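Local coordinates for putative bacterial transcription regulation protein (Staphylococcus aureus, PDB 3LUR) that probably senses a small-molecule effector, as a putative bacterial transcription regulator of the integron-associated effector-binding family, at residues Thr13-Lys18 with Tyr87-Leu92; Ala45-Lys50 with Tyr72-Thr77; Gln112-Val117 with Thr150-Pro155. All blocks are in the same frame, centred on the assembly; numbering follows the deposited sequence.

Contact 1 (Thr13-Lys18 with Tyr87-Leu92); sequences TLVGIK and YDVITL
Strands Thr13-Lys18 and Asp88-Leu92 run antiparallel, their short axes 4.6 Å apart at closest approach and 151° between their directions. The ladder has two hydrogen-bonded pairs, Leu14 with Ile90 and Gly16 with Asp88, each closed by two N-H...O bonds. Leu14 N meets Ile90 O at 2.8 Å, and Asp88 N meets Gly16 O at the same 2.8 Å but with a more bent angle at the hydrogen, 145°. The non-hydrogen-bonded pairs Thr13 with Thr91 and Val15 with Val89 send their side chains to one face; Leu14, Ile90 and Asp88 point to the other.

On the Thr13 face, the methyl CG2 of Thr13 lies 3.6 Å from Val89 CG1. Val15 CG1 comes up to Tyr87 CB at 3.7 Å, the two side chains meeting at about a right angle. Beyond the end of strand 88-92, at the loop residue Tyr87, the ring stands with CG anti to its carbonyl carbon (chi1 -69°), which brings its edge beside Gly16 O and the tip of Ile17, where Ile17 CD1 approaches Tyr87 CD1 to 3.3 Å. On the Leu14 face, Leu14 CD1 packs against Leu92 CB at 3.9 Å, while the aliphatic CB of Lys18 passes Asp88 OD2. In the one of its two conformers described here, the ammonium group of Lys18 forms a salt bridge with Glu65.

The pairing of strands 5-21 and 88-103 joins the two ends of the six-stranded antiparallel sheet and closes it into a barrel, in a protein of the effector-binding family assigned to the SHS2 clan.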
ATOM      1  N   THR A  13      -9.678   1.091   9.395  1.00 13.88           N
ATOM      2  CA  THR A  13      -8.719   1.601  10.340  1.00 13.61           C
ATOM      3  C   THR A  13      -7.390   0.900  10.048  1.00 13.30           C
ATOM      4  O   THR A  13      -7.309  -0.335  10.081  1.00 12.63           O
ATOM      5  CB  THR A  13      -9.129   1.321  11.769  1.00 13.43           C
ATOM      6  OG1 THR A  13     -10.313   2.055  12.070  1.00 14.86           O
ATOM      7  CG2 THR A  13      -8.037   1.744  12.726  1.00 13.83           C
ATOM      8  N   LEU A  14      -6.366   1.687   9.735  1.00 12.70           N
ATOM      9  CA  LEU A  14      -5.039   1.126   9.434  1.00 12.59           C
ATOM     10  C   LEU A  14      -4.081   1.447  10.573  1.00 12.06           C
ATOM     11  O   LEU A  14      -4.055   2.574  11.075  1.00 12.74           O
ATOM     12  CB  LEU A  14      -4.523   1.690   8.127  1.00 12.88           C
ATOM     13  CG  LEU A  14      -5.380   1.427   6.907  1.00 13.97           C
ATOM     14  CD1 LEU A  14      -4.668   1.916   5.654  1.00 14.72           C
ATOM     15  CD2 LEU A  14      -5.691  -0.064   6.751  1.00 15.51           C
ATOM     16  N   VAL A  15      -3.371   0.425  11.042  1.00 11.09           N
ATOM     17  CA  VAL A  15      -2.466   0.526  12.159  1.00  9.65           C
ATOM     18  C   VAL A  15      -1.079   0.231  11.601  1.00  9.28           C
ATOM     19  O   VAL A  15      -0.859  -0.799  10.956  1.00  7.97           O
ATOM     20  CB  VAL A  15      -2.772  -0.532  13.254  1.00 10.42           C
ATOM     21  CG1 VAL A  15      -1.864  -0.343  14.462  1.00  8.99           C
ATOM     22  CG2 VAL A  15      -4.268  -0.485  13.715  1.00  8.75           C
ATOM     23  N   GLY A  16      -0.142   1.111  11.851  1.00  9.32           N
ATOM     24  CA  GLY A  16       1.188   0.898  11.326  1.00  9.57           C
ATOM     25  C   GLY A  16       2.170   2.007  11.595  1.00  9.27           C
ATOM     26  O   GLY A  16       2.016   2.788  12.550  1.00  9.75           O
ATOM     27  N   ILE A  17       3.185   2.071  10.736  1.00  9.22           N
ATOM     28  CA  ILE A  17       4.269   3.024  10.868  1.00  9.23           C
ATOM     29  C   ILE A  17       4.475   3.719   9.545  1.00  9.68           C
ATOM     30  O   ILE A  17       4.518   3.072   8.501  1.00  9.05           O
ATOM     31  CB  ILE A  17       5.595   2.325  11.286  1.00  9.64           C
ATOM     32  CG1 ILE A  17       5.429   1.596  12.619  1.00 12.05           C
ATOM     33  CG2 ILE A  17       6.696   3.348  11.437  1.00  9.12           C
ATOM     34  CD1 ILE A  17       5.159   2.573  13.806  1.00 12.73           C
ATOM     35  N   LYS A  18       4.665   5.034   9.613  1.00  9.68           N
ATOM     36  CA  LYS A  18       4.800   5.840   8.418  0.50 10.32           C
ATOM     37  C   LYS A  18       6.181   6.478   8.329  1.00  9.89           C
ATOM     38  O   LYS A  18       6.747   6.877   9.324  1.00 10.28           O
ATOM     39  CB  LYS A  18       3.720   6.940   8.404  0.50 10.86           C
ATOM     40  CG  LYS A  18       3.669   7.744   7.114  0.50 11.40           C
ATOM     41  CD  LYS A  18       2.519   8.767   7.090  0.50 12.17           C
ATOM     42  CE  LYS A  18       2.880  10.105   7.698  0.50 13.25           C
ATOM     43  NZ  LYS A  18       1.904  11.157   7.247  0.50 13.43           N
ATOM     44  N   TYR A  87       1.376   2.931  17.581  1.00 16.89           N
ATOM     45  CA  TYR A  87       1.530   3.051  16.159  1.00 15.85           C
ATOM     46  C   TYR A  87       0.706   4.215  15.683  1.00 15.73           C
ATOM     47  O   TYR A  87      -0.012   4.817  16.456  1.00 14.75           O
ATOM     48  CB  TYR A  87       0.983   1.799  15.484  1.00 15.30           C
ATOM     49  CG  TYR A  87       1.806   0.593  15.742  1.00 15.13           C
ATOM     50  CD1 TYR A  87       2.978   0.394  15.033  1.00 16.75           C
ATOM     51  CD2 TYR A  87       1.418  -0.367  16.664  1.00 16.89           C
ATOM     52  CE1 TYR A  87       3.757  -0.688  15.242  1.00 17.95           C
ATOM     53  CE2 TYR A  87       2.198  -1.473  16.884  1.00 16.80           C
ATOM     54  CZ  TYR A  87       3.376  -1.622  16.163  1.00 18.50           C
ATOM     55  OH  TYR A  87       4.189  -2.704  16.320  1.00 19.74           O
ATOM     56  N   ASP A  88       0.837   4.534  14.403  1.00 15.59           N
ATOM     57  CA  ASP A  88      -0.077   5.470  13.756  1.00 16.88           C
ATOM     58  C   ASP A  88      -1.340   4.675  13.563  1.00 17.18           C
ATOM     59  O   ASP A  88      -1.268   3.488  13.240  1.00 17.23           O
ATOM     60  CB  ASP A  88       0.446   5.956  12.415  1.00 16.45           C
ATOM     61  CG  ASP A  88       1.250   7.228  12.522  1.00 18.33           C
ATOM     62  OD1 ASP A  88       1.661   7.601  13.643  1.00 18.35           O
ATOM     63  OD2 ASP A  88       1.457   7.886  11.460  1.00 20.44           O
ATOM     64  N   VAL A  89      -2.490   5.292  13.837  1.00 17.97           N
ATOM     65  CA  VAL A  89      -3.786   4.609  13.708  1.00 18.36           C
ATOM     66  C   VAL A  89      -4.683   5.539  12.953  1.00 18.61           C
ATOM     67  O   VAL A  89      -5.181   6.498  13.532  1.00 19.33           O
ATOM     68  CB  VAL A  89      -4.406   4.287  15.066  1.00 18.82           C
ATOM     69  CG1 VAL A  89      -5.791   3.640  14.888  1.00 19.38           C
ATOM     70  CG2 VAL A  89      -3.505   3.375  15.845  1.00 18.36           C
ATOM     71  N   ILE A  90      -4.847   5.303  11.646  1.00 18.35           N
ATOM     72  CA  ILE A  90      -5.627   6.223  10.801  1.00 18.50           C
ATOM     73  C   ILE A  90      -6.793   5.581  10.069  1.00 17.63           C
ATOM     74  O   ILE A  90      -6.920   4.366  10.037  1.00 17.98           O
ATOM     75  CB  ILE A  90      -4.721   6.921   9.769  1.00 18.56           C
ATOM     76  CG1 ILE A  90      -4.303   5.950   8.674  1.00 20.23           C
ATOM     77  CG2 ILE A  90      -3.505   7.565  10.530  1.00 19.08           C
ATOM     78  CD1 ILE A  90      -3.691   6.585   7.491  1.00 21.30           C
ATOM     79  N   THR A  91      -7.658   6.426   9.510  1.00 16.49           N
ATOM     80  CA  THR A  91      -8.784   5.960   8.730  1.00 15.56           C
ATOM     81  C   THR A  91      -8.517   6.144   7.267  1.00 14.95           C
ATOM     82  O   THR A  91      -8.274   7.263   6.801  1.00 15.44           O
ATOM     83  CB  THR A  91     -10.081   6.726   9.051  1.00 15.33           C
ATOM     84  OG1 THR A  91     -10.396   6.554  10.421  1.00 14.95           O
ATOM     85  CG2 THR A  91     -11.223   6.187   8.217  1.00 16.11           C
ATOM     86  N   LEU A  92      -8.575   5.045   6.535  1.00 14.37           N
ATOM     87  CA  LEU A  92      -8.512   5.079   5.099  1.00 14.36           C
ATOM     88  C   LEU A  92      -9.976   5.150   4.672  1.00 13.99           C
ATOM     89  O   LEU A  92     -10.725   4.190   4.853  1.00 14.53           O
ATOM     90  CB  LEU A  92      -7.838   3.837   4.555  1.00 14.19           C
ATOM     91  CG  LEU A  92      -7.785   3.711   3.033  1.00 15.08           C
ATOM     92  CD1 LEU A  92      -6.835   4.769   2.478  1.00 16.76           C
ATOM     93  CD2 LEU A  92      -7.365   2.329   2.617  1.00 16.01           C
TER

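Contact 2 (Ala45-Lys50 with Tyr72-Thr77); sequences ADLQLK and YMIAVT. With EDO (1,2-ethanediol), chain H.
Thr77, whose backbone O lies 3.7 Å from Lys50 O, has its OG1 bonded by two groups: it accepts from Leu55 N and also bonds Asn52 OD1. That anchor ties the end of strand 70-77 to the loop following helix 43-50. The two carbonyl oxygens are both acceptors, with no bond between them.

No hydrogen bond links helix segment Ala45-Lys50 to strand Tyr72-Thr77; the join is apolar, with axes 7.8 Å apart and only 23° between their directions. Leu47 and Val76 supply most of it. Leu47 points at the strand, its CB 4.0 Å from Val76 CG1, and its branch CD1 extends further to Ile74, lying 3.9 Å from Ile74 O and 4.3 Å from Ile74 CG2. Val76, modelled in two conformers, has in the one described here CG1 anti to its carbonyl carbon (chi1 -62°). This turns CG2 up to the backbone carbonyl Leu47 O, 3.3 Å away, and lets CG1 lie 3.6 Å from Gln48 OE1.

Gln48 starts out away from the strand, but a bend at chi2 (-66°) brings OE1 back beside Val76 CG1, the two side chains crossing at a slant. OE1 is bonded by Asn51 ND2. Gln48 NE2 lies only 3.0 Å from C1 of a 1,2-ethanediol probably left by the crystallisation liquor, which leaves its bent bond to O2 of that molecule doubtful.

Ile74 also touches Phe34, Trp35 and Cys38 of helix 24-41, and the Ile74-Val76 face of strand 70-77, flanked in the sheet by strands 5-21 and 58-64, is covered by helices 24-41 and 43-50.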
ATOM      1  N   ALA A  45       5.897  -8.487  12.919  1.00 16.02           N
ATOM      2  CA  ALA A  45       5.278  -9.549  13.717  1.00 16.50           C
ATOM      3  C   ALA A  45       4.217  -8.967  14.626  1.00 16.56           C
ATOM      4  O   ALA A  45       3.129  -9.515  14.747  1.00 16.39           O
ATOM      5  CB  ALA A  45       6.330 -10.319  14.528  1.00 16.74           C
ATOM      6  N   ASP A  46       4.518  -7.820  15.220  1.00 16.25           N
ATOM      7  CA  ASP A  46       3.571  -7.163  16.085  1.00 16.59           C
ATOM      8  C   ASP A  46       2.301  -6.690  15.345  1.00 15.96           C
ATOM      9  O   ASP A  46       1.210  -6.836  15.858  1.00 15.09           O
ATOM     10  CB  ASP A  46       4.221  -5.974  16.771  1.00 17.09           C
ATOM     11  CG  ASP A  46       3.413  -5.484  17.943  1.00 18.97           C
ATOM     12  OD1 ASP A  46       3.017  -6.342  18.777  1.00 21.91           O
ATOM     13  OD2 ASP A  46       3.166  -4.261  18.029  1.00 21.68           O
ATOM     14  N   LEU A  47       2.462  -6.090  14.162  1.00 15.25           N
ATOM     15  CA  LEU A  47       1.317  -5.645  13.392  1.00 15.28           C
ATOM     16  C   LEU A  47       0.478  -6.824  12.919  1.00 15.71           C
ATOM     17  O   LEU A  47      -0.736  -6.738  12.873  1.00 15.54           O
ATOM     18  CB  LEU A  47       1.750  -4.804  12.196  1.00 14.78           C
ATOM     19  CG  LEU A  47       2.346  -3.444  12.483  1.00 13.80           C
ATOM     20  CD1 LEU A  47       2.727  -2.799  11.145  1.00 12.27           C
ATOM     21  CD2 LEU A  47       1.365  -2.577  13.269  1.00 12.25           C
ATOM     22  N   GLN A  48       1.122  -7.942  12.609  1.00 16.51           N
ATOM     23  CA  GLN A  48       0.372  -9.105  12.153  1.00 17.83           C
ATOM     24  C   GLN A  48      -0.528  -9.654  13.241  1.00 17.45           C
ATOM     25  O   GLN A  48      -1.561 -10.241  12.932  1.00 18.19           O
ATOM     26  CB  GLN A  48       1.280 -10.183  11.565  1.00 17.78           C
ATOM     27  CG  GLN A  48       1.800  -9.822  10.189  1.00 20.63           C
ATOM     28  CD  GLN A  48       0.692  -9.754   9.121  1.00 24.42           C
ATOM     29  OE1 GLN A  48      -0.337  -9.093   9.296  1.00 26.65           O
ATOM     30  NE2 GLN A  48       0.936 -10.409   7.985  1.00 28.15           N
ATOM     31  N   LEU A  49      -0.180  -9.416  14.506  1.00 17.30           N
ATOM     32  CA  LEU A  49      -1.038  -9.847  15.606  1.00 17.22           C
ATOM     33  C   LEU A  49      -2.282  -8.996  15.699  1.00 16.73           C
ATOM     34  O   LEU A  49      -3.273  -9.445  16.237  1.00 16.13           O
ATOM     35  CB  LEU A  49      -0.301  -9.796  16.934  1.00 17.45           C
ATOM     36  CG  LEU A  49       0.824 -10.808  17.092  1.00 17.86           C
ATOM     37  CD1 LEU A  49       1.549 -10.572  18.438  1.00 18.42           C
ATOM     38  CD2 LEU A  49       0.264 -12.219  16.994  1.00 19.77           C
ATOM     39  N   LYS A  50      -2.215  -7.767  15.168  1.00 15.92           N
ATOM     40  CA  LYS A  50      -3.340  -6.817  15.186  1.00 15.56           C
ATOM     41  C   LYS A  50      -4.197  -6.888  13.933  1.00 15.12           C
ATOM     42  O   LYS A  50      -5.243  -6.254  13.856  1.00 15.25           O
ATOM     43  CB  LYS A  50      -2.813  -5.377  15.302  1.00 15.38           C
ATOM     44  CG  LYS A  50      -1.970  -5.135  16.540  1.00 17.44           C
ATOM     45  CD  LYS A  50      -1.652  -3.660  16.727  1.00 17.68           C
ATOM     46  CE  LYS A  50      -0.795  -3.435  17.976  1.00 18.93           C
ATOM     47  NZ  LYS A  50      -1.463  -3.959  19.205  1.00 19.98           N
ATOM     48  N   TYR A  72       5.049   6.600   3.027  1.00 11.01           N
ATOM     49  CA  TYR A  72       4.751   5.220   2.856  1.00 10.06           C
ATOM     50  C   TYR A  72       4.462   4.681   4.239  1.00  9.82           C
ATOM     51  O   TYR A  72       5.261   4.893   5.151  1.00  9.17           O
ATOM     52  CB  TYR A  72       5.948   4.510   2.316  1.00 10.40           C
ATOM     53  CG  TYR A  72       5.737   3.113   1.889  1.00 10.21           C
ATOM     54  CD1 TYR A  72       5.202   2.839   0.636  1.00 12.11           C
ATOM     55  CD2 TYR A  72       6.135   2.041   2.678  1.00 10.08           C
ATOM     56  CE1 TYR A  72       5.048   1.550   0.184  1.00 11.92           C
ATOM     57  CE2 TYR A  72       5.982   0.734   2.234  1.00 11.48           C
ATOM     58  CZ  TYR A  72       5.453   0.497   0.976  1.00 10.30           C
ATOM     59  OH  TYR A  72       5.312  -0.774   0.475  1.00 10.84           O
HETATM   60  N   MSE A  73       3.336   4.023   4.398  1.00  9.90           N
HETATM   61  CA  MSE A  73       2.997   3.446   5.672  1.00 10.18           C
HETATM   62  C   MSE A  73       2.870   1.937   5.566  1.00 10.32           C
HETATM   63  O   MSE A  73       2.106   1.395   4.750  1.00 10.94           O
HETATM   64  CB  MSE A  73       1.711   4.080   6.227  1.00 10.47           C
HETATM   65  CG  MSE A  73       1.277   3.549   7.572  1.00 10.26           C
HETATM   66 SE   MSE A  73      -0.492   4.308   7.952  0.75 13.61          SE
HETATM   67  CE  MSE A  73      -0.789   3.528   9.671  1.00 11.69           C
ATOM     68  N   ILE A  74       3.640   1.239   6.384  1.00 10.03           N
ATOM     69  CA  ILE A  74       3.517  -0.209   6.488  1.00  9.56           C
ATOM     70  C   ILE A  74       2.420  -0.403   7.526  1.00  9.70           C
ATOM     71  O   ILE A  74       2.522   0.121   8.636  1.00  9.64           O
ATOM     72  CB  ILE A  74       4.840  -0.826   6.919  1.00  9.53           C
ATOM     73  CG1 ILE A  74       5.830  -0.673   5.764  1.00 10.37           C
ATOM     74  CG2 ILE A  74       4.667  -2.311   7.338  1.00  8.93           C
ATOM     75  CD1 ILE A  74       7.260  -1.098   6.099  1.00 10.54           C
ATOM     76  N   ALA A  75       1.369  -1.123   7.167  1.00  9.05           N
ATOM     77  CA  ALA A  75       0.215  -1.185   8.028  1.00  9.13           C
ATOM     78  C   ALA A  75      -0.654  -2.403   7.786  1.00  9.15           C
ATOM     79  O   ALA A  75      -0.595  -3.058   6.725  1.00  9.27           O
ATOM     80  CB  ALA A  75      -0.638   0.067   7.772  1.00  9.37           C
ATOM     81  N   VAL A  76      -1.499  -2.664   8.766  1.00  9.19           N
ATOM     82  CA  VAL A  76      -2.509  -3.714   8.662  0.67  9.24           C
ATOM     83  C   VAL A  76      -3.858  -3.113   9.007  1.00  9.79           C
ATOM     84  O   VAL A  76      -3.941  -2.112   9.720  1.00 10.62           O
ATOM     85  CB  VAL A  76      -2.259  -4.907   9.620  0.67  9.45           C
ATOM     86  CG1 VAL A  76      -0.938  -5.586   9.301  0.67  8.04           C
ATOM     87  CG2 VAL A  76      -2.312  -4.474  11.107  0.67  8.39           C
ATOM     88  N   THR A  77      -4.921  -3.729   8.497  1.00 10.11           N
ATOM     89  CA  THR A  77      -6.263  -3.320   8.875  1.00 10.47           C
ATOM     90  C   THR A  77      -6.492  -3.877  10.256  1.00 11.25           C
ATOM     91  O   THR A  77      -6.248  -5.077  10.525  1.00 11.81           O
ATOM     92  CB  THR A  77      -7.319  -3.858   7.944  1.00 10.29           C
ATOM     93  OG1 THR A  77      -7.215  -5.283   7.882  1.00  9.07           O
ATOM     94  CG2 THR A  77      -7.188  -3.254   6.569  1.00 10.39           C
TER
HETATM   95  C1  EDO H 162       1.037 -12.290   5.676  1.00 43.51           C
HETATM   96  O1  EDO H 162       1.276 -11.092   4.913  1.00 42.97           O
HETATM   97  C2  EDO H 162      -0.419 -12.738   5.497  1.00 43.89           C
HETATM   98  O2  EDO H 162      -1.317 -11.854   6.178  1.00 44.75           O

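Contact 3 (Gln112-Val117 with Thr150-Pro155); sequences QKMEEV and TEIWMP
Ile152 divides its branches between two helix residues: its CD1 lies against the aliphatic CG of Lys113 at 3.8 Å, and its CG2 lies against the selenomethionine methyl CE of Met114 at 3.7 Å. In both pairs the side chains slant across one another. Met114 reaches that spot because its chain, leaving with CG anti to the backbone N (chi1 -178°), bends at both chi2 and chi3 and brings CE against Ile152.

Val117 and Met154 meet differently, pointing at each other tip to tip, with Val117 CG1 3.6 Å from Met154 CG. Met154 is a selenomethionine deposited in two conformers, so this approach and the 4.1 Å between Met114 SE and Met154 SE describe just one of them. No hydrogen bond crosses the contact; the axes lie 10.0 Å apart at 28°, and the meeting is made by side chains.

Trp153, between Ile152 and Met154 in sequence, points away from the helix, where it stacks with Phe135 and meets Tyr97 edge-to-face. Helix 108-124 covers the Ile152 and Met154 face of strand 149-156, which sits between strands 134-138 and 88-103; Val117 also touches Phe100 of the latter.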
ATOM      1  N   GLN A 112       8.115  -1.778 -10.683  1.00 12.96           N
ATOM      2  CA  GLN A 112       7.907  -1.766 -12.140  0.67 12.98           C
ATOM      3  C   GLN A 112       6.437  -1.647 -12.449  1.00 12.61           C
ATOM      4  O   GLN A 112       6.021  -0.828 -13.279  1.00 11.78           O
ATOM      5  CB  GLN A 112       8.435  -3.032 -12.796  0.67 13.16           C
ATOM      6  CG  GLN A 112       8.466  -2.993 -14.366  0.67 15.05           C
ATOM      7  CD  GLN A 112       7.138  -3.359 -15.093  0.67 16.52           C
ATOM      8  OE1 GLN A 112       6.159  -3.898 -14.496  0.67 18.46           O
ATOM      9  NE2 GLN A 112       7.128  -3.116 -16.405  0.67 12.39           N
ATOM     10  N   LYS A 113       5.631  -2.463 -11.780  1.00 12.07           N
ATOM     11  CA  LYS A 113       4.202  -2.436 -12.036  1.00 11.89           C
ATOM     12  C   LYS A 113       3.577  -1.129 -11.603  1.00 12.17           C
ATOM     13  O   LYS A 113       2.674  -0.626 -12.262  1.00 12.02           O
ATOM     14  CB  LYS A 113       3.494  -3.588 -11.330  1.00 12.22           C
ATOM     15  CG  LYS A 113       2.005  -3.728 -11.713  1.00 11.79           C
ATOM     16  CD  LYS A 113       1.816  -4.146 -13.167  1.00 14.96           C
ATOM     17  CE  LYS A 113       0.347  -4.312 -13.487  1.00 16.55           C
ATOM     18  NZ  LYS A 113       0.110  -5.112 -14.679  1.00 16.04           N
HETATM   19  N   MSE A 114       4.059  -0.568 -10.498  1.00 12.61           N
HETATM   20  CA  MSE A 114       3.511   0.673 -10.004  1.00 13.01           C
HETATM   21  C   MSE A 114       3.779   1.778 -11.044  1.00 12.97           C
HETATM   22  O   MSE A 114       2.906   2.608 -11.336  1.00 12.21           O
HETATM   23  CB  MSE A 114       4.104   1.022  -8.635  1.00 13.64           C
HETATM   24  CG  MSE A 114       3.513   2.299  -8.062  1.00 13.97           C
HETATM   25 SE   MSE A 114       1.593   2.120  -7.696  0.75 13.37          SE
HETATM   26  CE  MSE A 114       1.741   1.142  -6.046  1.00 13.53           C
ATOM     27  N   GLU A 115       4.965   1.780 -11.624  1.00 12.55           N
ATOM     28  CA  GLU A 115       5.268   2.738 -12.676  1.00 12.79           C
ATOM     29  C   GLU A 115       4.310   2.557 -13.880  1.00 12.42           C
ATOM     30  O   GLU A 115       3.824   3.548 -14.448  1.00 12.39           O
ATOM     31  CB  GLU A 115       6.695   2.600 -13.132  1.00 13.29           C
ATOM     32  CG  GLU A 115       7.047   3.560 -14.241  1.00 15.25           C
ATOM     33  N   GLU A 116       4.045   1.307 -14.262  1.00 11.12           N
ATOM     34  CA  GLU A 116       3.121   1.033 -15.379  1.00 10.76           C
ATOM     35  C   GLU A 116       1.726   1.552 -15.007  1.00 10.53           C
ATOM     36  O   GLU A 116       1.058   2.182 -15.829  1.00  9.86           O
ATOM     37  CB  GLU A 116       3.006  -0.457 -15.692  1.00 11.08           C
ATOM     38  CG  GLU A 116       4.317  -1.180 -15.996  1.00 12.93           C
ATOM     39  CD  GLU A 116       4.940  -0.787 -17.307  1.00 13.82           C
ATOM     40  OE1 GLU A 116       4.501   0.194 -17.939  1.00 14.78           O
ATOM     41  OE2 GLU A 116       5.868  -1.488 -17.746  1.00 16.75           O
ATOM     42  N   VAL A 117       1.304   1.288 -13.769  1.00 10.49           N
ATOM     43  CA  VAL A 117      -0.019   1.745 -13.292  1.00 10.60           C
ATOM     44  C   VAL A 117      -0.145   3.266 -13.352  1.00 10.89           C
ATOM     45  O   VAL A 117      -1.127   3.775 -13.857  1.00 10.49           O
ATOM     46  CB  VAL A 117      -0.314   1.264 -11.865  1.00 11.06           C
ATOM     47  CG1 VAL A 117      -1.538   1.959 -11.335  1.00 11.09           C
ATOM     48  CG2 VAL A 117      -0.499  -0.215 -11.856  1.00 12.07           C
ATOM     49  N   THR A 150       1.524  -9.423  -5.955  1.00 10.82           N
ATOM     50  CA  THR A 150       1.239  -8.285  -5.104  1.00 10.83           C
ATOM     51  C   THR A 150       0.051  -7.564  -5.748  1.00 11.54           C
ATOM     52  O   THR A 150       0.033  -7.375  -6.969  1.00 11.98           O
ATOM     53  CB  THR A 150       2.438  -7.268  -5.073  1.00 10.64           C
ATOM     54  OG1 THR A 150       3.597  -7.905  -4.551  1.00 11.24           O
ATOM     55  CG2 THR A 150       2.110  -6.047  -4.216  1.00 10.54           C
ATOM     56  N   GLU A 151      -0.925  -7.168  -4.952  1.00 11.19           N
ATOM     57  CA  GLU A 151      -2.023  -6.371  -5.477  1.00 12.01           C
ATOM     58  C   GLU A 151      -1.731  -4.917  -5.321  1.00 11.86           C
ATOM     59  O   GLU A 151      -1.192  -4.482  -4.307  1.00 12.16           O
ATOM     60  CB  GLU A 151      -3.337  -6.704  -4.788  1.00 12.30           C
ATOM     61  CG  GLU A 151      -3.844  -8.074  -5.084  1.00 13.71           C
ATOM     62  CD  GLU A 151      -5.197  -8.357  -4.448  1.00 15.45           C
ATOM     63  OE1 GLU A 151      -5.614  -7.620  -3.529  1.00 11.51           O
ATOM     64  OE2 GLU A 151      -5.808  -9.377  -4.834  1.00 17.18           O
ATOM     65  N   ILE A 152      -2.124  -4.140  -6.316  1.00 11.77           N
ATOM     66  CA  ILE A 152      -1.959  -2.693  -6.265  1.00 11.55           C
ATOM     67  C   ILE A 152      -3.379  -2.098  -6.355  1.00 11.50           C
ATOM     68  O   ILE A 152      -4.096  -2.305  -7.345  1.00 11.99           O
ATOM     69  CB  ILE A 152      -1.063  -2.164  -7.405  1.00 11.67           C
ATOM     70  CG1 ILE A 152       0.400  -2.531  -7.136  1.00 12.36           C
ATOM     71  CG2 ILE A 152      -1.199  -0.615  -7.542  1.00 10.67           C
ATOM     72  CD1 ILE A 152       1.360  -2.272  -8.316  1.00 13.96           C
ATOM     73  N   TRP A 153      -3.753  -1.352  -5.337  1.00 11.28           N
ATOM     74  CA  TRP A 153      -5.099  -0.801  -5.218  1.00 10.86           C
ATOM     75  C   TRP A 153      -5.033   0.689  -5.412  1.00 10.97           C
ATOM     76  O   TRP A 153      -4.492   1.401  -4.565  1.00 11.31           O
ATOM     77  CB  TRP A 153      -5.644  -1.095  -3.830  1.00 10.53           C
ATOM     78  CG  TRP A 153      -5.958  -2.507  -3.546  1.00 10.86           C
ATOM     79  CD1 TRP A 153      -5.087  -3.558  -3.475  1.00 10.63           C
ATOM     80  CD2 TRP A 153      -7.240  -3.027  -3.191  1.00  9.56           C
ATOM     81  NE1 TRP A 153      -5.760  -4.713  -3.153  1.00 11.12           N
ATOM     82  CE2 TRP A 153      -7.081  -4.413  -2.951  1.00 11.34           C
ATOM     83  CE3 TRP A 153      -8.501  -2.462  -3.068  1.00 10.64           C
ATOM     84  CZ2 TRP A 153      -8.161  -5.246  -2.608  1.00 11.31           C
ATOM     85  CZ3 TRP A 153      -9.571  -3.280  -2.703  1.00  9.85           C
ATOM     86  CH2 TRP A 153      -9.385  -4.661  -2.475  1.00 11.18           C
HETATM   87  N   MSE A 154      -5.664   1.161  -6.478  1.00 10.63           N
HETATM   88  CA  MSE A 154      -5.661   2.564  -6.839  0.75 10.42           C
HETATM   89  C   MSE A 154      -7.090   3.099  -6.735  1.00 10.52           C
HETATM   90  O   MSE A 154      -7.997   2.587  -7.402  1.00 10.59           O
HETATM   91  CB  MSE A 154      -5.186   2.742  -8.289  0.75  9.81           C
HETATM   92  CG  MSE A 154      -3.899   2.083  -8.584  0.75  9.25           C
HETATM   93 SE   MSE A 154      -2.405   2.816  -7.537  0.56  8.18          SE
HETATM   94  CE  MSE A 154      -2.375   4.607  -8.151  0.75  8.46           C
ATOM     95  N   PRO A 155      -7.288   4.143  -5.920  1.00 10.64           N
ATOM     96  CA  PRO A 155      -8.636   4.684  -5.700  1.00 10.36           C
ATOM     97  C   PRO A 155      -9.204   5.434  -6.893  1.00 10.67           C
ATOM     98  O   PRO A 155      -8.472   6.142  -7.611  1.00 10.10           O
ATOM     99  CB  PRO A 155      -8.438   5.612  -4.514  1.00 10.50           C
ATOM    100  CG  PRO A 155      -7.060   6.043  -4.612  1.00 10.94           C
ATOM    101  CD  PRO A 155      -6.284   4.885  -5.136  1.00 10.90           C
TER

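In the fold
Contacts 1 and 2 adjoin, their centres about 8 Å apart, and contact 2 is nested along the chain inside the loop that contact 1 closes. Two bonds couple them directly: Tyr87 OH to Asp46 OD2 at 2.5 Å, probably a hydrogen bond, and Val15 N to Val76 O at 2.9 Å between neighbouring strands. Contact 3 follows later in the chain, on the opposite side of its centre, about 21 Å from contact 1 and 20 Å from contact 2 between centres. All three reach the same barrel sheet. Bound ethanediols lie about 4 Å from the side chains of Ile17 and Met154; as probable crystallisation additives, they do not establish an effector site.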